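Local atomic coordinates of hypothetical protein yfcE (Escherichia coli, PDB entry 1SU1), a protein that is of unknown function but belongs to the calcineurin-like phosphoesterase superfamily and carries two zinc ions in the model. Residues V81-R95 against M105-Q117. Sequence-based numbering, arbitrary orientation.
Sequences VERLNEVAHKVIAVR and MLLHFPITAPWQQ. Unlike the reference sequence in segment 81-95: V81 (reference Ala).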
ATOM      1  N   VAL A  81     -12.455  -3.841  21.379  1.00 19.08           N
ATOM      2  CA  VAL A  81     -12.289  -4.953  20.443  1.00 21.30           C
ATOM      3  C   VAL A  81     -13.279  -6.086  20.710  1.00 21.56           C
ATOM      4  O   VAL A  81     -13.970  -6.549  19.795  1.00 20.89           O
ATOM      5  CB  VAL A  81     -10.843  -5.525  20.507  1.00 20.48           C
ATOM      6  CG1 VAL A  81     -10.743  -6.797  19.691  1.00 21.05           C
ATOM      7  CG2 VAL A  81      -9.861  -4.493  20.004  1.00 17.87           C
ATOM      8  N   GLU A  82     -13.323  -6.549  21.956  1.00 22.11           N
ATOM      9  CA  GLU A  82     -14.236  -7.622  22.356  1.00 24.69           C
ATOM     10  C   GLU A  82     -15.674  -7.257  22.000  1.00 22.01           C
ATOM     11  O   GLU A  82     -16.429  -8.084  21.485  1.00 22.50           O
ATOM     12  CB  GLU A  82     -14.167  -7.863  23.873  1.00 29.50           C
ATOM     13  CG  GLU A  82     -13.064  -8.783  24.348  1.00 40.98           C
ATOM     14  CD  GLU A  82     -12.962  -8.821  25.877  1.00 48.72           C
ATOM     15  OE1 GLU A  82     -14.016  -8.971  26.543  1.00 47.48           O
ATOM     16  OE2 GLU A  82     -11.830  -8.707  26.411  1.00 50.04           O
ATOM     17  N   ARG A  83     -16.046  -6.012  22.285  1.00 19.96           N
ATOM     18  CA  ARG A  83     -17.402  -5.544  22.022  1.00 21.43           C
ATOM     19  C   ARG A  83     -17.750  -5.428  20.535  1.00 21.74           C
ATOM     20  O   ARG A  83     -18.836  -5.837  20.113  1.00 16.86           O
ATOM     21  CB  ARG A  83     -17.630  -4.206  22.729  1.00 25.62           C
ATOM     22  CG  ARG A  83     -17.719  -4.316  24.265  1.00 32.88           C
ATOM     23  CD  ARG A  83     -18.972  -5.082  24.704  1.00 39.91           C
ATOM     24  NE  ARG A  83     -19.366  -4.776  26.079  1.00 49.02           N
ATOM     25  CZ  ARG A  83     -18.893  -5.390  27.161  1.00 51.33           C
ATOM     26  NH1 ARG A  83     -17.999  -6.361  27.044  1.00 55.40           N
ATOM     27  NH2 ARG A  83     -19.311  -5.028  28.367  1.00 52.37           N
ATOM     28  N   LEU A  84     -16.842  -4.882  19.725  1.00 21.93           N
ATOM     29  CA  LEU A  84     -17.139  -4.777  18.298  1.00 20.27           C
ATOM     30  C   LEU A  84     -17.222  -6.157  17.642  1.00 18.69           C
ATOM     31  O   LEU A  84     -18.019  -6.367  16.731  1.00 19.16           O
ATOM     32  CB  LEU A  84     -16.097  -3.905  17.585  1.00 21.60           C
ATOM     33  CG  LEU A  84     -16.142  -2.412  17.934  1.00 21.26           C
ATOM     34  CD1 LEU A  84     -15.004  -1.681  17.257  1.00 23.49           C
ATOM     35  CD2 LEU A  84     -17.489  -1.828  17.507  1.00 21.85           C
ATOM     36  N   ASN A  85     -16.435  -7.113  18.125  1.00 18.50           N
ATOM     37  CA  ASN A  85     -16.466  -8.452  17.541  1.00 20.17           C
ATOM     38  C   ASN A  85     -17.760  -9.228  17.756  1.00 24.56           C
ATOM     39  O   ASN A  85     -18.044 -10.185  17.022  1.00 22.80           O
ATOM     40  CB  ASN A  85     -15.270  -9.281  18.028  1.00 20.60           C
ATOM     41  CG  ASN A  85     -13.972  -8.891  17.313  1.00 23.86           C
ATOM     42  OD1 ASN A  85     -14.008  -8.365  16.196  1.00 18.09           O
ATOM     43  ND2 ASN A  85     -12.835  -9.148  17.947  1.00 18.82           N
ATOM     44  N   GLU A  86     -18.550  -8.831  18.752  1.00 25.33           N
ATOM     45  CA  GLU A  86     -19.816  -9.522  19.005  1.00 25.77           C
ATOM     46  C   GLU A  86     -20.762  -9.328  17.820  1.00 24.13           C
ATOM     47  O   GLU A  86     -21.657 -10.142  17.590  1.00 25.82           O
ATOM     48  CB  GLU A  86     -20.465  -9.013  20.303  1.00 28.82           C
ATOM     49  CG  GLU A  86     -19.791  -9.544  21.575  1.00 33.17           C
ATOM     50  CD  GLU A  86     -20.212  -8.806  22.852  1.00 42.03           C
ATOM     51  OE1 GLU A  86     -19.655  -9.124  23.926  1.00 42.97           O
ATOM     52  OE2 GLU A  86     -21.089  -7.913  22.789  1.00 42.46           O
ATOM     53  N   VAL A  87     -20.550  -8.266  17.050  1.00 21.64           N
ATOM     54  CA  VAL A  87     -21.411  -8.003  15.902  1.00 24.36           C
ATOM     55  C   VAL A  87     -20.630  -7.957  14.564  1.00 23.56           C
ATOM     56  O   VAL A  87     -21.088  -7.381  13.571  1.00 20.34           O
ATOM     57  CB  VAL A  87     -22.209  -6.677  16.138  1.00 26.30           C
ATOM     58  CG1 VAL A  87     -21.304  -5.464  15.985  1.00 27.93           C
ATOM     59  CG2 VAL A  87     -23.398  -6.611  15.206  1.00 33.80           C
ATOM     60  N   ALA A  88     -19.459  -8.594  14.549  1.00 24.03           N
ATOM     61  CA  ALA A  88     -18.586  -8.630  13.371  1.00 23.04           C
ATOM     62  C   ALA A  88     -19.306  -8.918  12.051  1.00 23.11           C
ATOM     63  O   ALA A  88     -19.086  -8.228  11.055  1.00 21.62           O
ATOM     64  CB  ALA A  88     -17.463  -9.658  13.585  1.00 21.21           C
ATOM     65  N   HIS A  89     -20.169  -9.926  12.049  1.00 24.96           N
ATOM     66  CA  HIS A  89     -20.902 -10.309  10.847  1.00 28.93           C
ATOM     67  C   HIS A  89     -21.820  -9.237  10.258  1.00 28.90           C
ATOM     68  O   HIS A  89     -22.399  -9.435   9.186  1.00 29.73           O
ATOM     69  CB  HIS A  89     -21.710 -11.583  11.116  1.00 37.37           C
ATOM     70  CG  HIS A  89     -22.684 -11.457  12.247  1.00 48.71           C
ATOM     71  ND1 HIS A  89     -22.296 -11.129  13.530  1.00 51.05           N
ATOM     72  CD2 HIS A  89     -24.027 -11.616  12.290  1.00 51.47           C
ATOM     73  CE1 HIS A  89     -23.360 -11.089  14.312  1.00 52.98           C
ATOM     74  NE2 HIS A  89     -24.424 -11.382  13.585  1.00 54.36           N
ATOM     75  N   LYS A  90     -21.955  -8.100  10.929  1.00 26.94           N
ATOM     76  CA  LYS A  90     -22.821  -7.049  10.404  1.00 27.20           C
ATOM     77  C   LYS A  90     -22.121  -5.714  10.206  1.00 23.49           C
ATOM     78  O   LYS A  90     -22.773  -4.689   9.993  1.00 22.28           O
ATOM     79  CB  LYS A  90     -24.046  -6.871  11.305  1.00 31.71           C
ATOM     80  CG  LYS A  90     -25.021  -8.039  11.215  1.00 38.25           C
ATOM     81  CD  LYS A  90     -26.255  -7.813  12.049  1.00 40.41           C
ATOM     82  CE  LYS A  90     -27.292  -8.888  11.774  1.00 46.98           C
ATOM     83  NZ  LYS A  90     -28.487  -8.751  12.658  1.00 50.55           N
ATOM     84  N   VAL A  91     -20.795  -5.726  10.271  1.00 19.28           N
ATOM     85  CA  VAL A  91     -20.029  -4.501  10.089  1.00 20.29           C
ATOM     86  C   VAL A  91     -19.443  -4.356   8.681  1.00 21.99           C
ATOM     87  O   VAL A  91     -18.979  -5.330   8.083  1.00 20.13           O
ATOM     88  CB  VAL A  91     -18.855  -4.417  11.091  1.00 19.54           C
ATOM     89  CG1 VAL A  91     -18.035  -3.152  10.831  1.00 16.99           C
ATOM     90  CG2 VAL A  91     -19.383  -4.410  12.523  1.00 19.19           C
ATOM     91  N   ILE A  92     -19.492  -3.126   8.177  1.00 22.10           N
ATOM     92  CA  ILE A  92     -18.944  -2.730   6.884  1.00 23.22           C
ATOM     93  C   ILE A  92     -18.057  -1.537   7.268  1.00 23.53           C
ATOM     94  O   ILE A  92     -18.570  -0.500   7.685  1.00 24.22           O
ATOM     95  CB  ILE A  92     -20.035  -2.212   5.907  1.00 24.15           C
ATOM     96  CG1 ILE A  92     -21.060  -3.308   5.598  1.00 24.80           C
ATOM     97  CG2 ILE A  92     -19.377  -1.711   4.621  1.00 24.62           C
ATOM     98  CD1 ILE A  92     -20.492  -4.525   4.907  1.00 24.24           C
ATOM     99  N   ALA A  93     -16.741  -1.672   7.141  1.00 20.98           N
ATOM    100  CA  ALA A  93     -15.839  -0.583   7.518  1.00 21.80           C
ATOM    101  C   ALA A  93     -14.844  -0.148   6.433  1.00 21.22           C
ATOM    102  O   ALA A  93     -14.644  -0.844   5.443  1.00 22.82           O
ATOM    103  CB  ALA A  93     -15.070  -0.991   8.780  1.00 21.87           C
ATOM    104  N   VAL A  94     -14.239   1.022   6.630  1.00 20.36           N
ATOM    105  CA  VAL A  94     -13.222   1.553   5.724  1.00 20.42           C
ATOM    106  C   VAL A  94     -12.071   2.075   6.585  1.00 21.80           C
ATOM    107  O   VAL A  94     -12.286   2.582   7.694  1.00 18.70           O
ATOM    108  CB  VAL A  94     -13.749   2.694   4.809  1.00 22.50           C
ATOM    109  CG1 VAL A  94     -14.701   2.124   3.768  1.00 21.12           C
ATOM    110  CG2 VAL A  94     -14.442   3.776   5.639  1.00 24.29           C
ATOM    111  N   ARG A  95     -10.854   1.948   6.056  1.00 20.71           N
ATOM    112  CA  ARG A  95      -9.625   2.333   6.744  1.00 18.23           C
ATOM    113  C   ARG A  95      -9.430   3.811   7.064  1.00 15.55           C
ATOM    114  O   ARG A  95      -9.573   4.670   6.189  1.00 15.19           O
ATOM    115  CB  ARG A  95      -8.413   1.832   5.933  1.00 21.37           C
ATOM    116  CG  ARG A  95      -7.107   1.801   6.711  1.00 21.14           C
ATOM    117  CD  ARG A  95      -5.937   1.327   5.849  1.00 25.36           C
ATOM    118  NE  ARG A  95      -5.454   2.354   4.923  1.00 22.43           N
ATOM    119  CZ  ARG A  95      -5.585   2.294   3.598  1.00 21.47           C
ATOM    120  NH1 ARG A  95      -6.190   1.260   3.032  1.00 14.57           N
ATOM    121  NH2 ARG A  95      -5.094   3.266   2.837  1.00 17.34           N
ATOM    122  N   MET A 105      -5.677  -7.402  13.007  1.00 18.58           N
ATOM    123  CA  MET A 105      -5.510  -8.744  13.569  1.00 24.74           C
ATOM    124  C   MET A 105      -6.396  -8.954  14.817  1.00 24.98           C
ATOM    125  O   MET A 105      -6.676 -10.104  15.177  1.00 23.88           O
ATOM    126  CB  MET A 105      -4.039  -9.029  13.903  1.00 28.75           C
ATOM    127  CG  MET A 105      -3.660 -10.499  13.938  1.00 45.11           C
ATOM    128  SD  MET A 105      -2.439 -10.896  15.212  1.00 55.73           S
ATOM    129  CE  MET A 105      -2.657 -12.668  15.349  1.00 56.24           C
ATOM    130  N   LEU A 106      -6.833  -7.863  15.441  1.00 25.30           N
ATOM    131  CA  LEU A 106      -7.690  -7.958  16.624  1.00 23.94           C
ATOM    132  C   LEU A 106      -9.176  -8.013  16.265  1.00 23.12           C
ATOM    133  O   LEU A 106      -9.920  -8.819  16.822  1.00 21.08           O
ATOM    134  CB  LEU A 106      -7.435  -6.775  17.562  1.00 22.63           C
ATOM    135  CG  LEU A 106      -6.115  -6.784  18.337  1.00 22.47           C
ATOM    136  CD1 LEU A 106      -6.041  -5.571  19.252  1.00 26.14           C
ATOM    137  CD2 LEU A 106      -6.009  -8.060  19.152  1.00 21.64           C
ATOM    138  N   LEU A 107      -9.589  -7.168  15.322  1.00 21.70           N
ATOM    139  CA  LEU A 107     -10.978  -7.093  14.880  1.00 20.53           C
ATOM    140  C   LEU A 107     -11.345  -8.181  13.870  1.00 23.82           C
ATOM    141  O   LEU A 107     -10.587  -8.463  12.937  1.00 24.47           O
ATOM    142  CB  LEU A 107     -11.247  -5.700  14.302  1.00 17.83           C
ATOM    143  CG  LEU A 107     -10.943  -4.566  15.293  1.00 18.09           C
ATOM    144  CD1 LEU A 107     -10.939  -3.217  14.571  1.00 14.18           C
ATOM    145  CD2 LEU A 107     -11.999  -4.575  16.407  1.00 17.61           C
ATOM    146  N   HIS A 108     -12.520  -8.783  14.054  1.00 21.36           N
ATOM    147  CA  HIS A 108     -12.974  -9.870  13.197  1.00 20.57           C
ATOM    148  C   HIS A 108     -13.792  -9.513  11.967  1.00 21.34           C
ATOM    149  O   HIS A 108     -14.583 -10.323  11.482  1.00 20.58           O
ATOM    150  CB  HIS A 108     -13.730 -10.897  14.032  1.00 21.37           C
ATOM    151  CG  HIS A 108     -12.897 -11.510  15.112  1.00 23.04           C
ATOM    152  ND1 HIS A 108     -13.407 -12.399  16.031  1.00 26.04           N
ATOM    153  CD2 HIS A 108     -11.587 -11.361  15.417  1.00 23.84           C
ATOM    154  CE1 HIS A 108     -12.446 -12.773  16.860  1.00 25.35           C
ATOM    155  NE2 HIS A 108     -11.332 -12.156  16.508  1.00 26.57           N
ATOM    156  N   PHE A 109     -13.611  -8.298  11.470  1.00 22.55           N
ATOM    157  CA  PHE A 109     -14.285  -7.860  10.258  1.00 23.05           C
ATOM    158  C   PHE A 109     -13.235  -7.059   9.473  1.00 23.53           C
ATOM    159  O   PHE A 109     -12.316  -6.485  10.061  1.00 22.30           O
ATOM    160  CB  PHE A 109     -15.531  -7.006  10.573  1.00 24.05           C
ATOM    161  CG  PHE A 109     -15.279  -5.864  11.520  1.00 23.28           C
ATOM    162  CD1 PHE A 109     -15.336  -6.055  12.898  1.00 19.78           C
ATOM    163  CD2 PHE A 109     -14.967  -4.603  11.034  1.00 21.29           C
ATOM    164  CE1 PHE A 109     -15.104  -5.002  13.771  1.00 18.45           C
ATOM    165  CE2 PHE A 109     -14.732  -3.540  11.905  1.00 22.40           C
ATOM    166  CZ  PHE A 109     -14.795  -3.745  13.274  1.00 21.19           C
ATOM    167  N   PRO A 110     -13.348  -7.030   8.134  1.00 24.44           N
ATOM    168  CA  PRO A 110     -12.413  -6.312   7.248  1.00 22.74           C
ATOM    169  C   PRO A 110     -12.384  -4.799   7.443  1.00 21.09           C
ATOM    170  O   PRO A 110     -13.402  -4.134   7.274  1.00 23.12           O
ATOM    171  CB  PRO A 110     -12.907  -6.671   5.841  1.00 21.00           C
ATOM    172  CG  PRO A 110     -13.698  -7.939   6.043  1.00 27.32           C
ATOM    173  CD  PRO A 110     -14.396  -7.710   7.352  1.00 23.92           C
ATOM    174  N   ILE A 111     -11.221  -4.250   7.770  1.00 20.09           N
ATOM    175  CA  ILE A 111     -11.101  -2.804   7.956  1.00 22.00           C
ATOM    176  C   ILE A 111     -10.036  -2.131   7.065  1.00 23.02           C
ATOM    177  O   ILE A 111      -9.815  -0.923   7.177  1.00 22.46           O
ATOM    178  CB  ILE A 111     -10.748  -2.456   9.420  1.00 24.08           C
ATOM    179  CG1 ILE A 111      -9.418  -3.114   9.799  1.00 21.97           C
ATOM    180  CG2 ILE A 111     -11.855  -2.948  10.359  1.00 19.00           C
ATOM    181  CD1 ILE A 111      -8.725  -2.462  10.966  1.00 22.09           C
ATOM    182  N   THR A 112      -9.384  -2.895   6.187  1.00 20.64           N
ATOM    183  CA  THR A 112      -8.331  -2.333   5.333  1.00 20.88           C
ATOM    184  C   THR A 112      -8.751  -1.616   4.047  1.00 20.14           C
ATOM    185  O   THR A 112      -7.992  -0.798   3.525  1.00 22.06           O
ATOM    186  CB  THR A 112      -7.265  -3.408   4.967  1.00 18.30           C
ATOM    187  OG1 THR A 112      -7.897  -4.540   4.358  1.00 16.54           O
ATOM    188  CG2 THR A 112      -6.522  -3.866   6.223  1.00 16.73           C
ATOM    189  N   ALA A 113      -9.940  -1.908   3.531  1.00 18.21           N
ATOM    190  CA  ALA A 113     -10.408  -1.252   2.309  1.00 20.71           C
ATOM    191  C   ALA A 113     -10.440   0.272   2.469  1.00 22.88           C
ATOM    192  O   ALA A 113     -10.966   0.784   3.456  1.00 21.90           O
ATOM    193  CB  ALA A 113     -11.794  -1.771   1.931  1.00 20.56           C
ATOM    194  N   PRO A 114      -9.884   1.017   1.490  1.00 21.08           N
ATOM    195  CA  PRO A 114      -9.858   2.484   1.546  1.00 17.75           C
ATOM    196  C   PRO A 114     -11.197   3.158   1.225  1.00 16.22           C
ATOM    197  O   PRO A 114     -11.408   4.327   1.551  1.00 15.10           O
ATOM    198  CB  PRO A 114      -8.751   2.840   0.544  1.00 21.04           C
ATOM    199  CG  PRO A 114      -8.930   1.803  -0.512  1.00 17.44           C
ATOM    200  CD  PRO A 114      -9.161   0.525   0.300  1.00 21.47           C
ATOM    201  N   TRP A 115     -12.079   2.419   0.556  1.00 15.75           N
ATOM    202  CA  TRP A 115     -13.409   2.897   0.198  1.00 16.22           C
ATOM    203  C   TRP A 115     -14.288   1.717  -0.190  1.00 17.00           C
ATOM    204  O   TRP A 115     -13.782   0.630  -0.466  1.00 17.74           O
ATOM    205  CB  TRP A 115     -13.352   3.918  -0.953  1.00 17.55           C
ATOM    206  CG  TRP A 115     -12.414   3.554  -2.077  1.00 24.01           C
ATOM    207  CD1 TRP A 115     -12.594   2.582  -3.033  1.00 21.43           C
ATOM    208  CD2 TRP A 115     -11.105   4.095  -2.300  1.00 21.64           C
ATOM    209  NE1 TRP A 115     -11.478   2.486  -3.830  1.00 20.20           N
ATOM    210  CE2 TRP A 115     -10.550   3.403  -3.408  1.00 21.67           C
ATOM    211  CE3 TRP A 115     -10.352   5.104  -1.680  1.00 18.58           C
ATOM    212  CZ2 TRP A 115      -9.261   3.673  -3.893  1.00 15.72           C
ATOM    213  CZ3 TRP A 115      -9.069   5.378  -2.163  1.00 23.65           C
ATOM    214  CH2 TRP A 115      -8.541   4.664  -3.268  1.00 18.39           C
ATOM    215  N   GLN A 116     -15.602   1.925  -0.158  1.00 15.84           N
ATOM    216  CA  GLN A 116     -16.577   0.901  -0.526  1.00 14.04           C
ATOM    217  C   GLN A 116     -17.822   1.645  -1.001  1.00 14.59           C
ATOM    218  O   GLN A 116     -17.885   2.875  -0.900  1.00 14.08           O
ATOM    219  CB  GLN A 116     -16.875  -0.043   0.649  1.00 16.12           C
ATOM    220  CG  GLN A 116     -15.629  -0.785   1.142  1.00 14.91           C
ATOM    221  CD  GLN A 116     -15.920  -2.044   1.945  1.00 17.44           C
ATOM    222  OE1 GLN A 116     -16.475  -3.011   1.428  1.00 21.45           O
ATOM    223  NE2 GLN A 116     -15.531  -2.039   3.217  1.00 21.65           N
ATOM    224  N   GLN A 117     -18.805   0.923  -1.531  1.00 16.82           N
ATOM    225  CA  GLN A 117     -19.988   1.585  -2.080  1.00 18.75           C
ATOM    226  C   GLN A 117     -21.350   1.043  -1.668  1.00 17.47           C
ATOM    227  O   GLN A 117     -21.503  -0.135  -1.339  1.00 16.17           O
ATOM    228  CB  GLN A 117     -19.961   1.508  -3.613  1.00 22.13           C
ATOM    229  CG  GLN A 117     -18.610   1.695  -4.250  1.00 27.90           C
ATOM    230  CD  GLN A 117     -18.221   3.136  -4.338  1.00 29.91           C
ATOM    231  OE1 GLN A 117     -19.000   3.970  -4.797  1.00 32.15           O
ATOM    232  NE2 GLN A 117     -17.003   3.446  -3.911  1.00 34.91           N
TER
HETATM  233  O   HOH W   1     -16.490 -12.486  16.212  1.00 30.10           O
HETATM  234  O   HOH W   2     -15.851  -4.135   5.661  1.00 22.66           O
HETATM  235  O   HOH W   3     -12.464  -2.531   5.144  1.00 24.67           O
HETATM  236  O   HOH W   4     -10.532   5.554   3.981  1.00 12.23           O
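The N85 amide and the backbone around H108 show how one side chain can tie down the chain leaving a helix. ND2 gives a nearly straight hydrogen bond to L106 O, which lies in the amide plane, while OD1 accepts H108 N at 2.6 Å, with the donor tilted 31° from the carbonyl plane. The same amide lies stacked on the H108 imidazole, planes 17° apart, with N85 ND2 3.5 Å above the ring plane, over its centre; a water joins N85 O to H108 ND1.

Apolar packing takes over at F109. Its CG sits between the backbone N and the carbonyl carbon (chi1 51°), which turns the ring toward L84, V91 and A93: V91 CG1 makes a CH-pi contact over one face, 3.8 Å from the centroid, and L84 CB and A93 CB reach the edge. V81 CG1 meets L106 CB at 3.9 Å.

Toward strand 115-119 hydrogen bonds return. R95 N donates to A113 O (2.9 Å), and R95 NH1, brought back by a bend at chi3, donates to T112 O, which lies near the guanidinium plane, while NE forms a salt bridge with E101 of the third subunit. Q116 NE2 bonds only weakly to A93 O, and its OE1 turns to Q117 of the second subunit, into which the sheet of 115-119 runs on. One water joins A93 N, P110 O and Q116 NE2; another joins A93 O and A113 N and reaches P110 O only weakly.

The 107-114 loop is thus held to segment 81-95 by polar bonds at both ends and an apolar middle. Strands 91-93 and 115-119, each outermost in its sheet within this chain, meet through one weak amide bond and a water.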